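Local coordinates for RagB/SusD domain protein (Flavobacterium johnsoniae, PDB 5J90) that binds chitin as a SusD-like outer-membrane lipoprotein, probably capturing the polysaccharide at the cell surface for the uptake machinery of a chitin utilization locus, at residues 212-217 with 498-503; 434-439 with 463-468; 198-203 with 232-237. One frame throughout, in Å; residues are numbered along the deposited sequence.

Contact 1: 212-217 with 498-503; sequences MRIVKV and RVWWDV. With EDO (1,2-ethanediol), chain E.
Where helix 196-213 of this SusD-like, helix-rich fold runs out, Arg213, Ile214 and Val217 receive the two tryptophans of a type I beta turn spanning Val499 to Asp502. The aliphatic part of Arg213 lies flat on the indole of Trp501: CG stands 3.5 Å from the centroid of the five-membered ring and only 6° off its normal, a CH-pi contact, and CD continues over the fused system. Bends at chi2 and chi3 (89° and 78°) keep the arginine chain against that face, while CG2 of Val499 covers the opposite one. The guanidinium itself is held elsewhere, by Glu434 and Asp132. Trp500 takes Val217 over one face, with Val217 CG2 3.7 Å from the centroid of its five-membered ring, and Ile214 CG2 reaches Trp500 CZ3 at 3.6 Å. Lys216 CB meets Val503 CG1 at 3.5 Å. No direct hydrogen bond joins the segments; water 1 bridges instead, donating to Arg213 O and, at 2.7 Å, to Trp501 O while accepting from Lys216 N. Water 2 accepts from Lys216 NZ at 2.7 Å and also meets Asp502 OD1, linking the ammonium to the turn; the same NZ bonds Arg441 O and Ala505 O. Helix 154-177 flanks the turn through Gln154 and Tyr158, helix 219-231 packs on Ile214, helix 432-442 presents Arg440 to Trp501, and Val503 meets Val503 of the second subunit.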
loop_
_atom_site.group_PDB
_atom_site.type_symbol
_atom_site.label_atom_id
_atom_site.label_comp_id
_atom_site.label_asym_id
_atom_site.label_seq_id
_atom_site.Cartn_x
_atom_site.Cartn_y
_atom_site.Cartn_z
ATOM N N MET A 212 -0.648 -2.899 -16.696
ATOM C CA MET A 212 -1.807 -2.211 -16.154
ATOM C C MET A 212 -2.016 -2.580 -14.689
ATOM O O MET A 212 -2.462 -1.749 -13.895
ATOM C CB MET A 212 -3.068 -2.497 -16.982
ATOM C CG MET A 212 -4.125 -1.403 -16.862
ATOM S SD MET A 212 -3.589 0.192 -17.550
ATOM C CE MET A 212 -3.483 -0.234 -19.289
ATOM N N ARG A 213 -1.682 -3.817 -14.322
ATOM C CA ARG A 213 -1.805 -4.238 -12.928
ATOM C C ARG A 213 -1.093 -3.295 -11.970
ATOM O O ARG A 213 -1.578 -3.066 -10.859
ATOM C CB ARG A 213 -1.244 -5.652 -12.729
ATOM C CG ARG A 213 -1.499 -6.212 -11.328
ATOM C CD ARG A 213 -2.844 -6.944 -11.255
ATOM N NE ARG A 213 -2.727 -8.272 -11.863
ATOM C CZ ARG A 213 -3.478 -8.734 -12.859
ATOM N NH1 ARG A 213 -3.245 -9.952 -13.331
ATOM N NH2 ARG A 213 -4.461 -8.007 -13.392
ATOM N N ILE A 214 0.059 -2.780 -12.393
ATOM C CA ILE A 214 0.906 -2.010 -11.482
ATOM C C ILE A 214 0.734 -0.497 -11.630
ATOM O O ILE A 214 1.531 0.271 -11.091
ATOM C CB ILE A 214 2.398 -2.415 -11.606
ATOM C CG1 ILE A 214 2.985 -2.017 -12.965
ATOM C CG2 ILE A 214 2.548 -3.917 -11.361
ATOM C CD1 ILE A 214 4.503 -2.153 -13.032
ATOM N N VAL A 215 -0.321 -0.060 -12.311
ATOM C CA VAL A 215 -0.457 1.376 -12.585
ATOM C C VAL A 215 -0.640 2.249 -11.333
ATOM O O VAL A 215 -0.268 3.429 -11.351
ATOM C CB VAL A 215 -1.571 1.645 -13.630
ATOM C CG1 VAL A 215 -2.955 1.436 -13.035
ATOM C CG2 VAL A 215 -1.435 3.057 -14.201
ATOM N N LYS A 216 -1.204 1.702 -10.257
ATOM C CA LYS A 216 -1.365 2.487 -9.026
ATOM C C LYS A 216 -0.086 2.551 -8.205
ATOM O O LYS A 216 0.179 3.562 -7.555
ATOM C CB LYS A 216 -2.538 1.980 -8.160
ATOM C CG LYS A 216 -3.868 1.942 -8.905
ATOM C CD LYS A 216 -5.115 2.080 -8.020
ATOM C CE LYS A 216 -5.207 0.999 -6.989
ATOM N NZ LYS A 216 -6.549 1.059 -6.303
ATOM N N VAL A 217 0.709 1.487 -8.208
ATOM C CA VAL A 217 1.907 1.450 -7.378
ATOM C C VAL A 217 3.129 2.033 -8.102
ATOM O O VAL A 217 3.983 2.672 -7.483
ATOM C CB VAL A 217 2.184 0.007 -6.853
ATOM C CG1 VAL A 217 2.593 -0.926 -7.983
ATOM C CG2 VAL A 217 3.250 0.020 -5.763
ATOM N N ARG A 498 -2.855 -5.946 1.950
ATOM C CA ARG A 498 -2.732 -5.681 0.513
ATOM C C ARG A 498 -1.364 -6.038 -0.043
ATOM O O ARG A 498 -0.330 -5.678 0.537
ATOM C CB ARG A 498 -3.034 -4.206 0.229
ATOM C CG ARG A 498 -4.506 -3.881 0.336
ATOM C CD ARG A 498 -4.761 -2.374 0.461
ATOM N NE ARG A 498 -6.200 -2.135 0.474
ATOM C CZ ARG A 498 -6.934 -1.895 -0.607
ATOM N NH1 ARG A 498 -6.357 -1.812 -1.798
ATOM N NH2 ARG A 498 -8.252 -1.728 -0.485
ATOM N N VAL A 499 -1.355 -6.759 -1.160
ATOM C CA VAL A 499 -0.109 -7.013 -1.885
ATOM C C VAL A 499 0.405 -5.705 -2.493
ATOM O O VAL A 499 -0.335 -4.714 -2.590
ATOM C CB VAL A 499 -0.244 -8.108 -2.980
ATOM C CG1 VAL A 499 -0.786 -9.399 -2.375
ATOM C CG2 VAL A 499 -1.125 -7.643 -4.146
ATOM N N TRP A 500 1.674 -5.701 -2.890
ATOM C CA TRP A 500 2.346 -4.502 -3.393
ATOM C C TRP A 500 1.579 -3.716 -4.463
ATOM O O TRP A 500 1.458 -2.488 -4.347
ATOM C CB TRP A 500 3.754 -4.898 -3.851
ATOM C CG TRP A 500 4.508 -3.931 -4.712
ATOM C CD1 TRP A 500 5.214 -2.830 -4.311
ATOM C CD2 TRP A 500 4.669 -4.014 -6.135
ATOM N NE1 TRP A 500 5.795 -2.217 -5.405
ATOM C CE2 TRP A 500 5.473 -2.926 -6.535
ATOM C CE3 TRP A 500 4.208 -4.905 -7.109
ATOM C CZ2 TRP A 500 5.820 -2.702 -7.872
ATOM C CZ3 TRP A 500 4.547 -4.683 -8.431
ATOM C CH2 TRP A 500 5.348 -3.591 -8.802
ATOM N N TRP A 501 1.046 -4.373 -5.496
ATOM C CA TRP A 501 0.347 -3.593 -6.532
ATOM C C TRP A 501 -1.031 -3.103 -6.087
ATOM O O TRP A 501 -1.583 -2.184 -6.691
ATOM C CB TRP A 501 0.263 -4.314 -7.896
ATOM C CG TRP A 501 -0.385 -5.686 -7.892
ATOM C CD1 TRP A 501 0.268 -6.875 -8.073
ATOM C CD2 TRP A 501 -1.782 -6.012 -7.750
ATOM N NE1 TRP A 501 -0.626 -7.924 -8.032
ATOM C CE2 TRP A 501 -1.891 -7.427 -7.840
ATOM C CE3 TRP A 501 -2.950 -5.260 -7.572
ATOM C CZ2 TRP A 501 -3.118 -8.098 -7.731
ATOM C CZ3 TRP A 501 -4.169 -5.930 -7.466
ATOM C CH2 TRP A 501 -4.241 -7.340 -7.540
ATOM N N ASP A 502 -1.579 -3.701 -5.030
ATOM C CA ASP A 502 -2.937 -3.406 -4.567
ATOM C C ASP A 502 -2.933 -2.264 -3.560
ATOM O O ASP A 502 -3.540 -2.344 -2.495
ATOM C CB ASP A 502 -3.543 -4.684 -3.953
ATOM C CG ASP A 502 -5.034 -4.582 -3.691
ATOM O OD1 ASP A 502 -5.695 -3.734 -4.331
ATOM O OD2 ASP A 502 -5.531 -5.379 -2.853
ATOM N N VAL A 503 -2.249 -1.185 -3.910
ATOM C CA VAL A 503 -2.080 -0.069 -2.986
ATOM C C VAL A 503 -3.410 0.644 -2.742
ATOM O O VAL A 503 -4.256 0.754 -3.639
ATOM C CB VAL A 503 -0.992 0.901 -3.514
ATOM C CG1 VAL A 503 -1.364 1.434 -4.858
ATOM C CG2 VAL A 503 -0.727 2.036 -2.527
HETATM C C1 EDO E . -9.119 2.012 -3.344
HETATM O O1 EDO E . -10.410 2.089 -2.708
HETATM C C2 EDO E . -8.334 0.822 -2.812
HETATM O O2 EDO E . -9.069 -0.409 -2.917
HETATM O O HOH W 1 -1.181 -0.955 -9.118
HETATM O O HOH W 2 -6.142 -1.176 -4.904
#

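Contact 2: 434-439 with 463-468; sequences EAWSDY and FGVRRI
Phe463 lies in the long loop that follows helix 432-442 of the SusD-like fold and runs back past it, with Trp436 and Tyr439 turned to the loop; the carbonyl O of Phe463 lies at the edge of the Tyr439 ring, 4.5 Å from Tyr439 CE2, a loose approach. At Val465 comes the one direct hydrogen bond between the segments: Trp436 NE1 donates to Val465 O over 3.1 Å, with an N-H...O angle of 150°. The oxygen sits close to the indole plane, so the bond is made at the ring edge, although the donor is tilted 29° from the carbonyl plane. Having CG of Trp436 anti to its own N (chi1 176°) swings the indole off the helix far enough for this, and CZ2 then meets Val465 CG1 at 4.1 Å. A phenylalanine in place of Trp436 would probably leave Val465 O without this donor and open a gap beside the valine methyl. Arg466 folds its chain back, and its NH2 forms a salt bridge with Asp502. That return is fixed by Arg466 NH1, which donates to Phe463 O at 2.9 Å, nearly in the guanidinium plane, and to water 3, which lies within hydrogen-bonding distance of Tyr439 O. Arg467 turns from the helix, its NH1 in a salt bridge with Asp493 OD1, and Ile468 packs its side chain on Thr133 and Phe134 and shares a backbone hydrogen bond with Thr133.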
loop_
_atom_site.group_PDB
_atom_site.type_symbol
_atom_site.label_atom_id
_atom_site.label_comp_id
_atom_site.label_asym_id
_atom_site.label_seq_id
_atom_site.Cartn_x
_atom_site.Cartn_y
_atom_site.Cartn_z
ATOM N N GLU A 434 -8.210 -13.507 -13.154
ATOM C CA GLU A 434 -7.942 -12.188 -13.703
ATOM C C GLU A 434 -9.012 -11.191 -13.262
ATOM O O GLU A 434 -8.708 -10.048 -12.951
ATOM C CB GLU A 434 -7.847 -12.255 -15.223
ATOM C CG GLU A 434 -7.446 -10.927 -15.873
ATOM C CD GLU A 434 -6.145 -10.352 -15.337
ATOM O OE1 GLU A 434 -5.298 -11.104 -14.808
ATOM O OE2 GLU A 434 -5.951 -9.124 -15.457
ATOM N N ALA A 435 -10.271 -11.624 -13.226
ATOM C CA ALA A 435 -11.353 -10.742 -12.795
ATOM C C ALA A 435 -11.180 -10.294 -11.347
ATOM O O ALA A 435 -11.443 -9.133 -11.020
ATOM C CB ALA A 435 -12.720 -11.427 -12.990
ATOM N N TRP A 436 -10.750 -11.214 -10.482
ATOM C CA TRP A 436 -10.472 -10.889 -9.072
ATOM C C TRP A 436 -9.322 -9.886 -8.955
ATOM O O TRP A 436 -9.395 -8.931 -8.171
ATOM C CB TRP A 436 -10.170 -12.174 -8.278
ATOM C CG TRP A 436 -9.784 -11.984 -6.831
ATOM C CD1 TRP A 436 -10.420 -11.211 -5.895
ATOM C CD2 TRP A 436 -8.689 -12.613 -6.157
ATOM N NE1 TRP A 436 -9.770 -11.309 -4.680
ATOM C CE2 TRP A 436 -8.710 -12.170 -4.816
ATOM C CE3 TRP A 436 -7.693 -13.515 -6.558
ATOM C CZ2 TRP A 436 -7.757 -12.586 -3.879
ATOM C CZ3 TRP A 436 -6.754 -13.936 -5.627
ATOM C CH2 TRP A 436 -6.796 -13.471 -4.302
ATOM N N SER A 437 -8.264 -10.084 -9.732
ATOM C CA SER A 437 -7.160 -9.122 -9.714
ATOM C C SER A 437 -7.596 -7.736 -10.206
ATOM O O SER A 437 -7.277 -6.721 -9.585
ATOM C CB SER A 437 -5.979 -9.659 -10.518
ATOM O OG SER A 437 -5.480 -10.824 -9.884
ATOM N N ASP A 438 -8.341 -7.688 -11.309
ATOM C CA ASP A 438 -8.839 -6.414 -11.827
ATOM C C ASP A 438 -9.801 -5.740 -10.849
ATOM O O ASP A 438 -9.798 -4.508 -10.716
ATOM C CB ASP A 438 -9.534 -6.653 -13.168
ATOM C CG ASP A 438 -9.000 -5.786 -14.290
ATOM O OD1 ASP A 438 -7.926 -5.152 -14.174
ATOM O OD2 ASP A 438 -9.694 -5.746 -15.324
ATOM N N TYR A 439 -10.617 -6.527 -10.146
ATOM C CA TYR A 439 -11.545 -5.981 -9.168
ATOM C C TYR A 439 -10.778 -5.384 -7.994
ATOM O O TYR A 439 -11.112 -4.307 -7.494
ATOM C CB TYR A 439 -12.530 -7.041 -8.653
ATOM C CG TYR A 439 -13.370 -6.507 -7.520
ATOM C CD1 TYR A 439 -14.499 -5.735 -7.765
ATOM C CD2 TYR A 439 -13.008 -6.737 -6.192
ATOM C CE1 TYR A 439 -15.258 -5.223 -6.723
ATOM C CE2 TYR A 439 -13.758 -6.231 -5.147
ATOM C CZ TYR A 439 -14.881 -5.475 -5.418
ATOM O OH TYR A 439 -15.637 -4.977 -4.374
ATOM N N PHE A 463 -14.079 -4.358 1.311
ATOM C CA PHE A 463 -13.029 -4.606 0.327
ATOM C C PHE A 463 -12.772 -6.074 0.031
ATOM O O PHE A 463 -12.128 -6.404 -0.961
ATOM C CB PHE A 463 -11.753 -3.857 0.716
ATOM C CG PHE A 463 -11.954 -2.379 0.745
ATOM C CD1 PHE A 463 -11.934 -1.653 -0.433
ATOM C CD2 PHE A 463 -12.236 -1.732 1.930
ATOM C CE1 PHE A 463 -12.160 -0.284 -0.424
ATOM C CE2 PHE A 463 -12.465 -0.362 1.935
ATOM C CZ PHE A 463 -12.428 0.345 0.757
ATOM N N GLY A 464 -13.294 -6.946 0.882
ATOM C CA GLY A 464 -13.186 -8.371 0.628
ATOM C C GLY A 464 -11.771 -8.910 0.695
ATOM O O GLY A 464 -10.864 -8.299 1.275
ATOM N N VAL A 465 -11.583 -10.081 0.098
ATOM C CA VAL A 465 -10.307 -10.776 0.190
ATOM C C VAL A 465 -9.278 -10.113 -0.714
ATOM O O VAL A 465 -9.485 -9.987 -1.930
ATOM C CB VAL A 465 -10.453 -12.264 -0.194
ATOM C CG1 VAL A 465 -9.125 -12.973 -0.012
ATOM C CG2 VAL A 465 -11.560 -12.935 0.632
ATOM N N ARG A 466 -8.175 -9.668 -0.118
ATOM C CA ARG A 466 -7.129 -8.986 -0.883
ATOM C C ARG A 466 -5.996 -9.938 -1.274
ATOM O O ARG A 466 -5.252 -9.669 -2.217
ATOM C CB ARG A 466 -6.582 -7.760 -0.136
ATOM C CG ARG A 466 -7.659 -6.809 0.383
ATOM C CD ARG A 466 -8.701 -6.392 -0.651
ATOM N NE ARG A 466 -8.162 -5.493 -1.675
ATOM C CZ ARG A 466 -8.910 -4.776 -2.512
ATOM N NH1 ARG A 466 -10.237 -4.816 -2.454
ATOM N NH2 ARG A 466 -8.335 -3.988 -3.406
ATOM N N ARG A 467 -5.852 -11.044 -0.541
ATOM C CA ARG A 467 -4.818 -12.037 -0.838
ATOM C C ARG A 467 -5.125 -13.307 -0.073
ATOM O O ARG A 467 -6.013 -13.321 0.780
ATOM C CB ARG A 467 -3.421 -11.535 -0.426
ATOM C CG ARG A 467 -3.262 -11.395 1.092
ATOM C CD ARG A 467 -1.870 -10.918 1.473
ATOM N NE ARG A 467 -0.837 -11.951 1.325
ATOM C CZ ARG A 467 -0.487 -12.806 2.283
ATOM N NH1 ARG A 467 -1.121 -12.818 3.455
ATOM N NH2 ARG A 467 0.509 -13.652 2.063
ATOM N N ILE A 468 -4.371 -14.364 -0.371
ATOM C CA ILE A 468 -4.425 -15.580 0.435
ATOM C C ILE A 468 -3.145 -15.667 1.264
ATOM O O ILE A 468 -2.060 -15.270 0.821
ATOM C CB ILE A 468 -4.655 -16.834 -0.445
ATOM C CG1 ILE A 468 -5.988 -16.686 -1.183
ATOM C CG2 ILE A 468 -4.620 -18.121 0.396
ATOM C CD1 ILE A 468 -6.340 -17.854 -2.105
HETATM O O HOH W 3 -11.321 -3.300 -4.822
#

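Contact 3: 198-203 with 232-237; sequences SWVRFA and QKFGVM. With EDO (1,2-ethanediol), chain F.
Arg201 makes the single direct hydrogen bond between the two segments: its NE donates to Phe234 O at 2.9 Å, with an N-H...O angle of 155°. The acceptor is tilted from the guanidinium plane, and the donor likewise leans out of the carbonyl plane. Extended through chi1 and chi2, the chain of Arg201 runs along the loop backbone with CG 3.5 Å from Gly235 O; the bend at chi3 (-66°) then turns NE to Phe234 O. NH2 of Arg201 stands 3.7 Å from Phe234 CB, the guanidinium nearly perpendicular to the phenyl ring (82° between planes), and it also gives a proton to water 4. From the preceding residue, Val200 CG1 comes in at the edge of the Phe234 ring, 3.7 Å from Phe234 CD2, and touches the Gln232 amide as well. Farther along the loop, Met237 and Phe202 lie side by side, the methyl CE of Met237 3.8 Å from Phe202 CD1.

The loop opens with a type I beta turn, Gln232 to Gly235, directly after helix 219-231; in this SusD-like helical fold it carries the chain back across helix 196-213. Gln232 OE1 accepts from Phe234 N at 2.9 Å, the donor well above the plane of the amide, while Lys233 CG covers one face of the phenyl ring. Just past the turn, Val236 N donates to O2 of a 1,2-ethanediol, probably from the crystallisation liquor.

Farther out, Glu197 salt-bridges Arg201 NH2, and Asn204 ND2 bonds both Gln232 OE1 and Gly235 O. Thr205 OG1 takes Met237 N, and Phe244 stacks on the ring of Phe202.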
loop_
_atom_site.group_PDB
_atom_site.type_symbol
_atom_site.label_atom_id
_atom_site.label_comp_id
_atom_site.label_asym_id
_atom_site.label_seq_id
_atom_site.Cartn_x
_atom_site.Cartn_y
_atom_site.Cartn_z
ATOM N N SER A 198 2.631 -15.937 -32.967
ATOM C CA SER A 198 1.464 -15.911 -32.090
ATOM C C SER A 198 1.872 -15.976 -30.619
ATOM O O SER A 198 1.240 -15.352 -29.763
ATOM C CB SER A 198 0.519 -17.055 -32.426
ATOM O OG SER A 198 0.025 -16.887 -33.745
ATOM N N TRP A 199 2.931 -16.723 -30.328
ATOM C CA TRP A 199 3.476 -16.761 -28.982
ATOM C C TRP A 199 4.039 -15.392 -28.571
ATOM O O TRP A 199 3.876 -14.969 -27.424
ATOM C CB TRP A 199 4.517 -17.876 -28.866
ATOM C CG TRP A 199 3.879 -19.207 -28.571
ATOM C CD1 TRP A 199 3.481 -20.156 -29.475
ATOM C CD2 TRP A 199 3.548 -19.719 -27.277
ATOM N NE1 TRP A 199 2.932 -21.231 -28.815
ATOM C CE2 TRP A 199 2.956 -20.986 -27.465
ATOM C CE3 TRP A 199 3.696 -19.229 -25.973
ATOM C CZ2 TRP A 199 2.517 -21.770 -26.400
ATOM C CZ3 TRP A 199 3.259 -20.010 -24.916
ATOM C CH2 TRP A 199 2.677 -21.266 -25.138
ATOM N N VAL A 200 4.681 -14.688 -29.495
ATOM C CA VAL A 200 5.205 -13.361 -29.182
ATOM C C VAL A 200 4.056 -12.383 -28.951
ATOM O O VAL A 200 4.089 -11.589 -28.005
ATOM C CB VAL A 200 6.157 -12.835 -30.281
ATOM C CG1 VAL A 200 6.511 -11.366 -30.029
ATOM C CG2 VAL A 200 7.416 -13.692 -30.346
ATOM N N ARG A 201 3.016 -12.467 -29.775
ATOM C CA ARG A 201 1.862 -11.592 -29.633
ATOM C C ARG A 201 1.179 -11.839 -28.282
ATOM O O ARG A 201 0.712 -10.895 -27.626
ATOM C CB ARG A 201 0.906 -11.792 -30.822
ATOM C CG ARG A 201 -0.240 -10.804 -30.889
ATOM C CD ARG A 201 -0.941 -10.855 -32.254
ATOM N NE ARG A 201 -0.080 -10.389 -33.339
ATOM C CZ ARG A 201 0.381 -11.151 -34.329
ATOM N NH1 ARG A 201 0.082 -12.446 -34.385
ATOM N NH2 ARG A 201 1.139 -10.612 -35.275
ATOM N N PHE A 202 1.136 -13.100 -27.854
ATOM C CA PHE A 202 0.617 -13.425 -26.527
ATOM C C PHE A 202 1.516 -12.802 -25.457
ATOM O O PHE A 202 1.020 -12.131 -24.547
ATOM C CB PHE A 202 0.482 -14.943 -26.328
ATOM C CG PHE A 202 0.226 -15.349 -24.895
ATOM C CD1 PHE A 202 -0.788 -14.752 -24.153
ATOM C CD2 PHE A 202 1.003 -16.324 -24.288
ATOM C CE1 PHE A 202 -1.019 -15.116 -22.827
ATOM C CE2 PHE A 202 0.771 -16.693 -22.965
ATOM C CZ PHE A 202 -0.234 -16.094 -22.246
ATOM N N ALA A 203 2.827 -12.993 -25.570
ATOM C CA ALA A 203 3.751 -12.417 -24.598
ATOM C C ALA A 203 3.580 -10.900 -24.491
ATOM O O ALA A 203 3.599 -10.355 -23.384
ATOM C CB ALA A 203 5.201 -12.767 -24.945
ATOM N N GLN A 232 5.876 -3.273 -29.881
ATOM C CA GLN A 232 6.583 -4.419 -30.438
ATOM C C GLN A 232 6.019 -4.708 -31.825
ATOM O O GLN A 232 4.833 -4.497 -32.070
ATOM C CB GLN A 232 6.434 -5.636 -29.509
ATOM C CG GLN A 232 7.562 -6.659 -29.598
ATOM C CD GLN A 232 7.395 -7.675 -30.721
ATOM O OE1 GLN A 232 6.282 -7.983 -31.147
ATOM N NE2 GLN A 232 8.518 -8.207 -31.198
ATOM N N LYS A 233 6.863 -5.199 -32.723
ATOM C CA LYS A 233 6.469 -5.309 -34.130
ATOM C C LYS A 233 5.227 -6.158 -34.406
ATOM O O LYS A 233 4.559 -5.956 -35.422
ATOM C CB LYS A 233 7.641 -5.752 -35.016
ATOM C CG LYS A 233 8.081 -7.181 -34.813
ATOM C CD LYS A 233 9.325 -7.499 -35.637
ATOM C CE LYS A 233 9.068 -7.392 -37.120
ATOM N NZ LYS A 233 10.306 -7.737 -37.889
ATOM N N PHE A 234 4.902 -7.094 -33.512
ATOM C CA PHE A 234 3.711 -7.920 -33.689
ATOM C C PHE A 234 2.511 -7.425 -32.876
ATOM O O PHE A 234 1.383 -7.904 -33.050
ATOM C CB PHE A 234 4.027 -9.391 -33.389
ATOM C CG PHE A 234 5.163 -9.934 -34.210
ATOM C CD1 PHE A 234 5.091 -9.913 -35.595
ATOM C CD2 PHE A 234 6.309 -10.431 -33.616
ATOM C CE1 PHE A 234 6.132 -10.398 -36.365
ATOM C CE2 PHE A 234 7.353 -10.916 -34.383
ATOM C CZ PHE A 234 7.262 -10.895 -35.762
ATOM N N GLY A 235 2.765 -6.455 -32.000
ATOM C CA GLY A 235 1.721 -5.870 -31.171
ATOM C C GLY A 235 0.979 -6.854 -30.284
ATOM O O GLY A 235 1.479 -7.937 -29.964
ATOM N N VAL A 236 -0.221 -6.459 -29.877
ATOM C CA VAL A 236 -1.024 -7.293 -28.987
ATOM C C VAL A 236 -2.165 -7.978 -29.754
ATOM O O VAL A 236 -2.350 -7.755 -30.961
ATOM C CB VAL A 236 -1.531 -6.503 -27.754
ATOM C CG1 VAL A 236 -0.342 -5.978 -26.935
ATOM C CG2 VAL A 236 -2.476 -5.364 -28.157
ATOM N N MET A 237 -2.906 -8.848 -29.075
ATOM C CA MET A 237 -4.004 -9.569 -29.725
ATOM C C MET A 237 -4.963 -8.621 -30.435
ATOM O O MET A 237 -5.318 -7.568 -29.895
ATOM C CB MET A 237 -4.792 -10.373 -28.695
ATOM C CG MET A 237 -3.987 -11.433 -27.980
ATOM S SD MET A 237 -5.015 -12.243 -26.746
ATOM C CE MET A 237 -3.792 -13.331 -26.022
HETATM C C1 EDO F . -2.178 -3.199 -32.579
HETATM O O1 EDO F . -1.509 -3.987 -33.572
HETATM C C2 EDO F . -1.941 -3.799 -31.199
HETATM O O2 EDO F . -0.572 -3.648 -30.822
HETATM O O HOH W 4 1.240 -7.967 -36.509
#

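In the fold
Along the chain, 198-203 comes first, then 212-217, 232-237, 434-439, 463-468 and 498-503, so contacts 1 and 3 interleave, whereas contact 2 falls wholly between the two segments of contact 1. Contacts 1 and 3 use different parts of helix 196-213, with centres about 24 Å apart and nearest atoms about 10 Å apart. Contacts 1 and 2, centred about 11 Å apart, touch directly through two salt bridges. Contact 3, about 27 Å from contact 2 between centres, is separate. One helix therefore meets the loop that follows helix 219-231 at one place and the C-terminal loop at another, tying distant sequence into one helical body.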